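Local coordinates for protein glucosamine-6-phosphate deaminase (Thermotoga maritima, PDB 1J5X) that belongs to the SIS-domain family, whose members are built around parallel sheets flanked by helices, at residues E115-N120 with S139-E144; I199-I204 with A315-Y320. All coordinates share one frame; numbering follows the deposited sequence.

Contact 1. Residues E115-N120 with S139-E144; sequences EVLLAN and SRLAKE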
ATOM      1  N   GLU A 115       5.476 -18.700   3.353  1.00 18.19           N
ATOM      2  CA  GLU A 115       5.597 -18.559   1.898  1.00 18.58           C
ATOM      3  C   GLU A 115       6.776 -17.667   1.494  1.00 17.99           C
ATOM      4  O   GLU A 115       7.423 -17.915   0.490  1.00 18.01           O
ATOM      5  CB  GLU A 115       4.278 -18.004   1.374  1.00 17.00           C
ATOM      6  CG  GLU A 115       3.173 -19.031   1.411  1.00 18.18           C
ATOM      7  CD  GLU A 115       1.829 -18.351   1.318  1.00 23.23           C
ATOM      8  OE1 GLU A 115       1.536 -17.829   0.203  1.00 22.45           O
ATOM      9  OE2 GLU A 115       1.079 -18.275   2.325  1.00 24.83           O
ATOM     10  N   VAL A 116       7.075 -16.645   2.304  1.00 19.12           N
ATOM     11  CA  VAL A 116       8.154 -15.707   1.962  1.00 17.66           C
ATOM     12  C   VAL A 116       9.477 -16.380   2.204  1.00 18.25           C
ATOM     13  O   VAL A 116      10.427 -16.169   1.462  1.00 15.33           O
ATOM     14  CB  VAL A 116       8.009 -14.384   2.792  1.00 17.75           C
ATOM     15  CG1 VAL A 116       9.177 -13.394   2.477  1.00 17.65           C
ATOM     16  CG2 VAL A 116       6.703 -13.744   2.434  1.00 16.42           C
ATOM     17  N   LEU A 117       9.555 -17.197   3.286  1.00 17.92           N
ATOM     18  CA  LEU A 117      10.784 -17.914   3.555  1.00 18.65           C
ATOM     19  C   LEU A 117      11.015 -19.007   2.492  1.00 16.88           C
ATOM     20  O   LEU A 117      12.154 -19.287   2.064  1.00 18.07           O
ATOM     21  CB  LEU A 117      10.728 -18.535   4.980  1.00 22.29           C
ATOM     22  CG  LEU A 117      10.839 -17.389   6.003  1.00 24.68           C
ATOM     23  CD1 LEU A 117      10.527 -18.020   7.422  1.00 30.41           C
ATOM     24  CD2 LEU A 117      12.240 -16.786   5.941  1.00 27.56           C
ATOM     25  N   LEU A 118       9.935 -19.636   2.049  1.00 18.17           N
ATOM     26  CA  LEU A 118      10.125 -20.646   1.005  1.00 18.24           C
ATOM     27  C   LEU A 118      10.583 -19.949  -0.266  1.00 19.30           C
ATOM     28  O   LEU A 118      11.469 -20.450  -0.980  1.00 17.21           O
ATOM     29  CB  LEU A 118       8.831 -21.383   0.709  1.00 20.26           C
ATOM     30  CG  LEU A 118       8.405 -22.317   1.867  1.00 20.43           C
ATOM     31  CD1 LEU A 118       6.968 -22.794   1.666  1.00 23.95           C
ATOM     32  CD2 LEU A 118       9.368 -23.499   1.918  1.00 25.75           C
ATOM     33  N   ALA A 119       9.956 -18.812  -0.558  1.00 17.70           N
ATOM     34  CA  ALA A 119      10.351 -18.049  -1.759  1.00 18.74           C
ATOM     35  C   ALA A 119      11.817 -17.639  -1.693  1.00 18.56           C
ATOM     36  O   ALA A 119      12.550 -17.702  -2.675  1.00 19.09           O
ATOM     37  CB  ALA A 119       9.405 -16.781  -1.915  1.00 17.00           C
ATOM     38  N   ASN A 120      12.261 -17.173  -0.515  1.00 18.15           N
ATOM     39  CA  ASN A 120      13.628 -16.763  -0.327  1.00 20.55           C
ATOM     40  C   ASN A 120      14.562 -17.924  -0.659  1.00 22.47           C
ATOM     41  O   ASN A 120      15.576 -17.769  -1.338  1.00 20.99           O
ATOM     42  CB  ASN A 120      13.806 -16.318   1.163  1.00 20.70           C
ATOM     43  CG  ASN A 120      15.218 -15.864   1.460  1.00 23.38           C
ATOM     44  OD1 ASN A 120      15.739 -14.934   0.806  1.00 23.03           O
ATOM     45  ND2 ASN A 120      15.851 -16.501   2.496  1.00 23.13           N
ATOM     46  N   SER A 139      13.908 -12.247  13.147  1.00 22.30           N
ATOM     47  CA  SER A 139      13.085 -13.167  12.355  1.00 21.43           C
ATOM     48  C   SER A 139      13.913 -13.983  11.380  1.00 19.62           C
ATOM     49  O   SER A 139      15.058 -13.688  11.091  1.00 21.08           O
ATOM     50  CB  SER A 139      11.996 -12.407  11.560  1.00 19.81           C
ATOM     51  OG  SER A 139      12.641 -11.595  10.583  1.00 18.03           O
ATOM     52  N   ARG A 140      13.308 -15.070  10.927  1.00 20.64           N
ATOM     53  CA  ARG A 140      13.976 -15.934   9.971  1.00 20.64           C
ATOM     54  C   ARG A 140      14.327 -15.110   8.686  1.00 20.96           C
ATOM     55  O   ARG A 140      15.381 -15.306   8.117  1.00 22.72           O
ATOM     56  CB  ARG A 140      13.064 -17.104   9.600  1.00 21.13           C
ATOM     57  CG  ARG A 140      12.970 -18.158  10.743  1.00 27.47           C
ATOM     58  CD  ARG A 140      12.281 -19.407  10.269  1.00 31.95           C
ATOM     59  NE  ARG A 140      12.864 -19.811   8.990  1.00 33.25           N
ATOM     60  CZ  ARG A 140      12.406 -20.811   8.240  1.00 35.77           C
ATOM     61  NH1 ARG A 140      11.360 -21.518   8.650  1.00 35.95           N
ATOM     62  NH2 ARG A 140      12.983 -21.084   7.062  1.00 34.65           N
ATOM     63  N   LEU A 141      13.431 -14.228   8.241  1.00 21.57           N
ATOM     64  CA  LEU A 141      13.807 -13.434   7.019  1.00 20.10           C
ATOM     65  C   LEU A 141      15.042 -12.553   7.284  1.00 21.85           C
ATOM     66  O   LEU A 141      15.933 -12.392   6.425  1.00 20.82           O
ATOM     67  CB  LEU A 141      12.595 -12.590   6.557  1.00 18.00           C
ATOM     68  CG  LEU A 141      12.822 -11.875   5.175  1.00 21.26           C
ATOM     69  CD1 LEU A 141      13.082 -12.936   4.146  1.00 18.82           C
ATOM     70  CD2 LEU A 141      11.611 -11.023   4.763  1.00 20.37           C
ATOM     71  N   ALA A 142      15.133 -11.984   8.492  1.00 22.13           N
ATOM     72  CA  ALA A 142      16.286 -11.160   8.819  1.00 22.36           C
ATOM     73  C   ALA A 142      17.545 -12.007   8.809  1.00 22.68           C
ATOM     74  O   ALA A 142      18.620 -11.565   8.375  1.00 24.86           O
ATOM     75  CB  ALA A 142      16.119 -10.468  10.231  1.00 22.75           C
ATOM     76  N   LYS A 143      17.400 -13.249   9.246  1.00 23.65           N
ATOM     77  CA  LYS A 143      18.555 -14.128   9.333  1.00 24.20           C
ATOM     78  C   LYS A 143      18.853 -14.951   8.082  1.00 23.59           C
ATOM     79  O   LYS A 143      20.003 -15.340   7.901  1.00 25.06           O
ATOM     80  CB  LYS A 143      18.371 -15.084  10.542  1.00 27.19           C
ATOM     81  CG  LYS A 143      18.459 -14.389  11.882  1.00 29.32           C
ATOM     82  CD  LYS A 143      17.837 -15.247  13.036  1.00 32.25           C
ATOM     83  CE  LYS A 143      18.291 -14.697  14.436  1.00 33.03           C
ATOM     84  NZ  LYS A 143      17.498 -15.333  15.560  1.00 30.56           N
ATOM     85  N   GLU A 144      17.853 -15.162   7.205  1.00 22.60           N
ATOM     86  CA  GLU A 144      18.033 -16.014   5.997  1.00 22.32           C
ATOM     87  C   GLU A 144      18.154 -15.303   4.649  1.00 22.86           C
ATOM     88  O   GLU A 144      18.528 -15.931   3.648  1.00 22.87           O
ATOM     89  CB  GLU A 144      16.898 -17.025   5.952  1.00 23.73           C
ATOM     90  CG  GLU A 144      17.071 -18.128   7.045  1.00 27.22           C
ATOM     91  CD  GLU A 144      15.787 -18.897   7.331  1.00 30.61           C
ATOM     92  OE1 GLU A 144      15.065 -19.234   6.370  1.00 27.42           O
ATOM     93  OE2 GLU A 144      15.481 -19.185   8.539  1.00 30.57           O
TER
HETATM   94  O   HOH W   1      14.590 -18.716   3.817  1.00 23.03           O
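Segments 115-120 and 139-144 run side by side in nearly the same direction, their axes 11° apart and 10.4 Å distant at closest approach, with L117 opposite L141 and N120 opposite E144. L117 fills the middle of the interface. Its CD1 sits over one face of the R140 guanidinium, 3.3 Å from R140 NE and displaced toward the rim of the group, while CD2 reaches the backbone at L141 N (3.6 Å). On the side facing the sheet, V116 CG1 meets L141 CD2, extending the apolar layer to where V116 also touches L106 of strand 102-107.

R140 is held in place by E144, one helical turn on. The arginine chain bends at chi3 (48°) and presents NE and NH2 side-on, one to each carboxylate oxygen: NE lies 2.7 Å from E144 OE2 in the salt bridge, and NH2 donates in the guanidinium plane to the syn lone pair of E144 OE1. The two bonds restrict rotation of the guanidinium, whose face L117 CD1 covers. At the other end, N120 ND2 donates to E144 O at 3.0 Å in a nearly straight bond; E144 O lies in the amide plane of N120, while ND2 stands above the carbonyl plane of E144. Because E144 O can only accept, this bond identifies the NH2 end of the amide; OD1 bonds to T130 OG1, engaging the other end. E144 O takes a second donor, K124 NZ. One water joins both sides, donating to L117 O and E144 OE1 and accepting from N120 ND2.

S139 N-caps the short helix through a bond from A142 N to its OG. Two near-parallel helices on one face of a parallel sheet, linked through strand 128-134, are characteristic of the three-layer alpha-beta-alpha sandwich of SIS domains.

Contact 2. Residues I199-I204 with A315-Y320; sequences ISWKVI and AQILGY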
ATOM      1  N   ILE A 199      -7.604  16.311   7.599  1.00 24.49           N
ATOM      2  CA  ILE A 199      -8.607  16.574   6.586  1.00 23.86           C
ATOM      3  C   ILE A 199      -9.321  15.245   6.263  1.00 23.30           C
ATOM      4  O   ILE A 199     -10.561  15.197   6.079  1.00 24.34           O
ATOM      5  CB  ILE A 199      -7.969  17.151   5.244  1.00 21.59           C
ATOM      6  CG1 ILE A 199      -7.440  18.592   5.498  1.00 25.43           C
ATOM      7  CG2 ILE A 199      -9.002  17.104   4.105  1.00 23.90           C
ATOM      8  CD1 ILE A 199      -6.576  19.211   4.353  1.00 23.00           C
ATOM      9  N   SER A 200      -8.524  14.194   6.130  1.00 23.90           N
ATOM     10  CA  SER A 200      -9.069  12.869   5.780  1.00 25.32           C
ATOM     11  C   SER A 200     -10.093  12.457   6.843  1.00 23.42           C
ATOM     12  O   SER A 200     -11.234  12.095   6.509  1.00 25.57           O
ATOM     13  CB  SER A 200      -7.944  11.814   5.711  1.00 23.71           C
ATOM     14  OG  SER A 200      -7.095  12.075   4.603  1.00 23.10           O
ATOM     15  N   TRP A 201      -9.679  12.530   8.094  1.00 25.51           N
ATOM     16  CA  TRP A 201     -10.569  12.132   9.189  1.00 25.91           C
ATOM     17  C   TRP A 201     -11.879  12.864   9.159  1.00 27.65           C
ATOM     18  O   TRP A 201     -12.960  12.244   9.218  1.00 25.65           O
ATOM     19  CB  TRP A 201      -9.899  12.342  10.545  1.00 30.57           C
ATOM     20  CG  TRP A 201     -10.710  11.728  11.662  1.00 31.05           C
ATOM     21  CD1 TRP A 201     -11.813  12.253  12.268  1.00 35.11           C
ATOM     22  CD2 TRP A 201     -10.555  10.409  12.184  1.00 33.90           C
ATOM     23  NE1 TRP A 201     -12.367  11.335  13.130  1.00 33.99           N
ATOM     24  CE2 TRP A 201     -11.611  10.192  13.101  1.00 35.10           C
ATOM     25  CE3 TRP A 201      -9.626   9.379  11.964  1.00 33.73           C
ATOM     26  CZ2 TRP A 201     -11.765   8.969  13.804  1.00 34.74           C
ATOM     27  CZ3 TRP A 201      -9.785   8.156  12.668  1.00 34.24           C
ATOM     28  CH2 TRP A 201     -10.848   7.974  13.573  1.00 34.40           C
ATOM     29  N   LYS A 202     -11.806  14.190   9.000  1.00 31.52           N
ATOM     30  CA  LYS A 202     -13.019  15.006   9.001  1.00 31.87           C
ATOM     31  C   LYS A 202     -13.898  14.846   7.778  1.00 30.87           C
ATOM     32  O   LYS A 202     -15.126  14.874   7.895  1.00 30.59           O
ATOM     33  CB  LYS A 202     -12.675  16.500   9.254  1.00 35.35           C
ATOM     34  CG  LYS A 202     -11.744  17.135   8.217  1.00 43.68           C
ATOM     35  CD  LYS A 202     -12.431  17.468   6.861  1.00 46.08           C
ATOM     36  CE  LYS A 202     -13.497  18.587   6.974  1.00 49.26           C
ATOM     37  NZ  LYS A 202     -14.376  18.712   5.751  1.00 48.96           N
ATOM     38  N   VAL A 203     -13.297  14.687   6.602  1.00 28.93           N
ATOM     39  CA  VAL A 203     -14.053  14.479   5.385  1.00 26.81           C
ATOM     40  C   VAL A 203     -14.793  13.124   5.459  1.00 25.85           C
ATOM     41  O   VAL A 203     -15.958  13.018   5.069  1.00 26.48           O
ATOM     42  CB  VAL A 203     -13.102  14.445   4.131  1.00 25.81           C
ATOM     43  CG1 VAL A 203     -13.831  13.916   2.927  1.00 27.76           C
ATOM     44  CG2 VAL A 203     -12.508  15.878   3.856  1.00 27.16           C
ATOM     45  N   ILE A 204     -14.115  12.091   5.948  1.00 24.27           N
ATOM     46  CA  ILE A 204     -14.726  10.761   5.991  1.00 24.47           C
ATOM     47  C   ILE A 204     -15.808  10.700   7.106  1.00 27.67           C
ATOM     48  O   ILE A 204     -16.798   9.989   6.991  1.00 25.17           O
ATOM     49  CB  ILE A 204     -13.640   9.678   6.177  1.00 25.94           C
ATOM     50  CG1 ILE A 204     -12.683   9.701   4.959  1.00 27.88           C
ATOM     51  CG2 ILE A 204     -14.308   8.243   6.283  1.00 25.38           C
ATOM     52  CD1 ILE A 204     -11.405   8.858   5.105  1.00 24.99           C
ATOM     53  N   ALA A 315      -8.196   5.360   3.192  1.00 19.42           N
ATOM     54  CA  ALA A 315      -8.880   4.058   3.294  1.00 19.14           C
ATOM     55  C   ALA A 315      -8.692   3.392   4.662  1.00 20.75           C
ATOM     56  O   ALA A 315      -9.606   2.706   5.134  1.00 20.45           O
ATOM     57  CB  ALA A 315      -8.381   3.097   2.126  1.00 20.23           C
ATOM     58  N   GLN A 316      -7.553   3.595   5.321  1.00 18.26           N
ATOM     59  CA  GLN A 316      -7.359   3.033   6.676  1.00 20.69           C
ATOM     60  C   GLN A 316      -8.365   3.725   7.631  1.00 23.63           C
ATOM     61  O   GLN A 316      -8.883   3.106   8.530  1.00 21.68           O
ATOM     62  CB  GLN A 316      -5.990   3.357   7.211  1.00 21.03           C
ATOM     63  CG  GLN A 316      -4.809   2.700   6.486  1.00 23.45           C
ATOM     64  CD  GLN A 316      -3.484   3.284   6.962  1.00 26.34           C
ATOM     65  OE1 GLN A 316      -3.332   3.564   8.114  1.00 25.85           O
ATOM     66  NE2 GLN A 316      -2.517   3.454   6.064  1.00 27.69           N
ATOM     67  N   ILE A 317      -8.566   5.035   7.443  1.00 22.37           N
ATOM     68  CA  ILE A 317      -9.519   5.783   8.266  1.00 23.29           C
ATOM     69  C   ILE A 317     -10.954   5.347   7.930  1.00 24.82           C
ATOM     70  O   ILE A 317     -11.794   5.217   8.831  1.00 24.68           O
ATOM     71  CB  ILE A 317      -9.315   7.348   8.068  1.00 22.85           C
ATOM     72  CG1 ILE A 317      -7.989   7.753   8.682  1.00 20.73           C
ATOM     73  CG2 ILE A 317     -10.509   8.153   8.653  1.00 24.55           C
ATOM     74  CD1 ILE A 317      -7.580   9.261   8.382  1.00 23.57           C
ATOM     75  N   LEU A 318     -11.235   5.107   6.657  1.00 21.43           N
ATOM     76  CA  LEU A 318     -12.550   4.635   6.266  1.00 25.05           C
ATOM     77  C   LEU A 318     -12.769   3.280   6.943  1.00 25.74           C
ATOM     78  O   LEU A 318     -13.822   3.043   7.562  1.00 23.78           O
ATOM     79  CB  LEU A 318     -12.635   4.452   4.752  1.00 23.32           C
ATOM     80  CG  LEU A 318     -13.958   3.837   4.259  1.00 24.21           C
ATOM     81  CD1 LEU A 318     -15.198   4.770   4.560  1.00 23.90           C
ATOM     82  CD2 LEU A 318     -13.846   3.665   2.767  1.00 22.89           C
ATOM     83  N   GLY A 319     -11.756   2.419   6.882  1.00 24.42           N
ATOM     84  CA  GLY A 319     -11.929   1.089   7.456  1.00 27.22           C
ATOM     85  C   GLY A 319     -12.242   1.194   8.944  1.00 27.78           C
ATOM     86  O   GLY A 319     -13.165   0.513   9.471  1.00 25.63           O
ATOM     87  N   TYR A 320     -11.455   2.018   9.628  1.00 25.34           N
ATOM     88  CA  TYR A 320     -11.626   2.184  11.073  1.00 26.50           C
ATOM     89  C   TYR A 320     -13.020   2.729  11.407  1.00 29.26           C
ATOM     90  O   TYR A 320     -13.786   2.144  12.193  1.00 28.38           O
ATOM     91  CB  TYR A 320     -10.564   3.101  11.625  1.00 28.33           C
ATOM     92  CG  TYR A 320     -10.684   3.225  13.132  1.00 31.07           C
ATOM     93  CD1 TYR A 320     -11.538   4.162  13.709  1.00 30.18           C
ATOM     94  CD2 TYR A 320      -9.999   2.341  13.969  1.00 31.74           C
ATOM     95  CE1 TYR A 320     -11.701   4.213  15.097  1.00 32.39           C
ATOM     96  CE2 TYR A 320     -10.163   2.379  15.346  1.00 33.91           C
ATOM     97  CZ  TYR A 320     -11.014   3.311  15.903  1.00 34.74           C
ATOM     98  OH  TYR A 320     -11.186   3.298  17.295  1.00 38.52           O
TER
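This helix-to-helix packing joins the long helix 184-205 to helix 313-326, next to the four-stranded parallel sheet of the chain. Across it, I317 is the central side chain, projecting from its helix toward S200, W201 and I204. The axes of the two short segments come within 9.6 Å and cross at -43°, with W201 nearest I317 and I204 nearest L318 along the backbones.

The two branches of I317 divide the work. CG1, placed beside the backbone N (chi1 -69°), carries CD1 to S200 CB at 3.7 Å; CG2 is wedged between W201 CE3, 3.6 Å away, and I204 CD1. The indole approaches the methyl obliquely, and its far corner, CH2, reaches Y320 CD1 at 3.9 Å, the two aromatic rings also meeting at a slant. With CG of W201 anti to the backbone N (chi1 -171°) and the ring turned about CB-CG, the benzo half of the indole lies against I317. On the sheet side, I204 CG2 meets L318 CD1 at 4.0 Å, their side chains crossing at about a right angle, and both residues rest against F265 of strand 262-267. On the other side, L17 of helix 15-25 touches both W201 and Y320.

S200 OG bonds to F196 O, while CB, which the backbone points toward the other helix, meets I317 CD1. Just past the segment, Q321 NE2 makes a weak hydrogen bond to W201 O. Between the two segments themselves the side-chain contacts are almost wholly carbon to carbon, and cohesion there comes from close apolar packing and burial.

From the N terminus, the chain passes helix 15-25, which later lies against contact 2, and then builds the five-stranded parallel sheet. Contact 1 closes a short loop there: 18 residues, including strand 128-134, separate its segments, and the contact ties helix 114-125 to helix 140-144. The chain continues through helix 162-179 into helix 184-205, where contact 2 opens. It shuts only after 110 residues, which include the four-stranded sheet, when helix 313-326 returns. The contacts are in series, neither nested nor crossed. They lie on opposite sides of the chain's centre, about 34 Å between centres and 20 Å between nearest atoms, each joining two helices beside a different sheet.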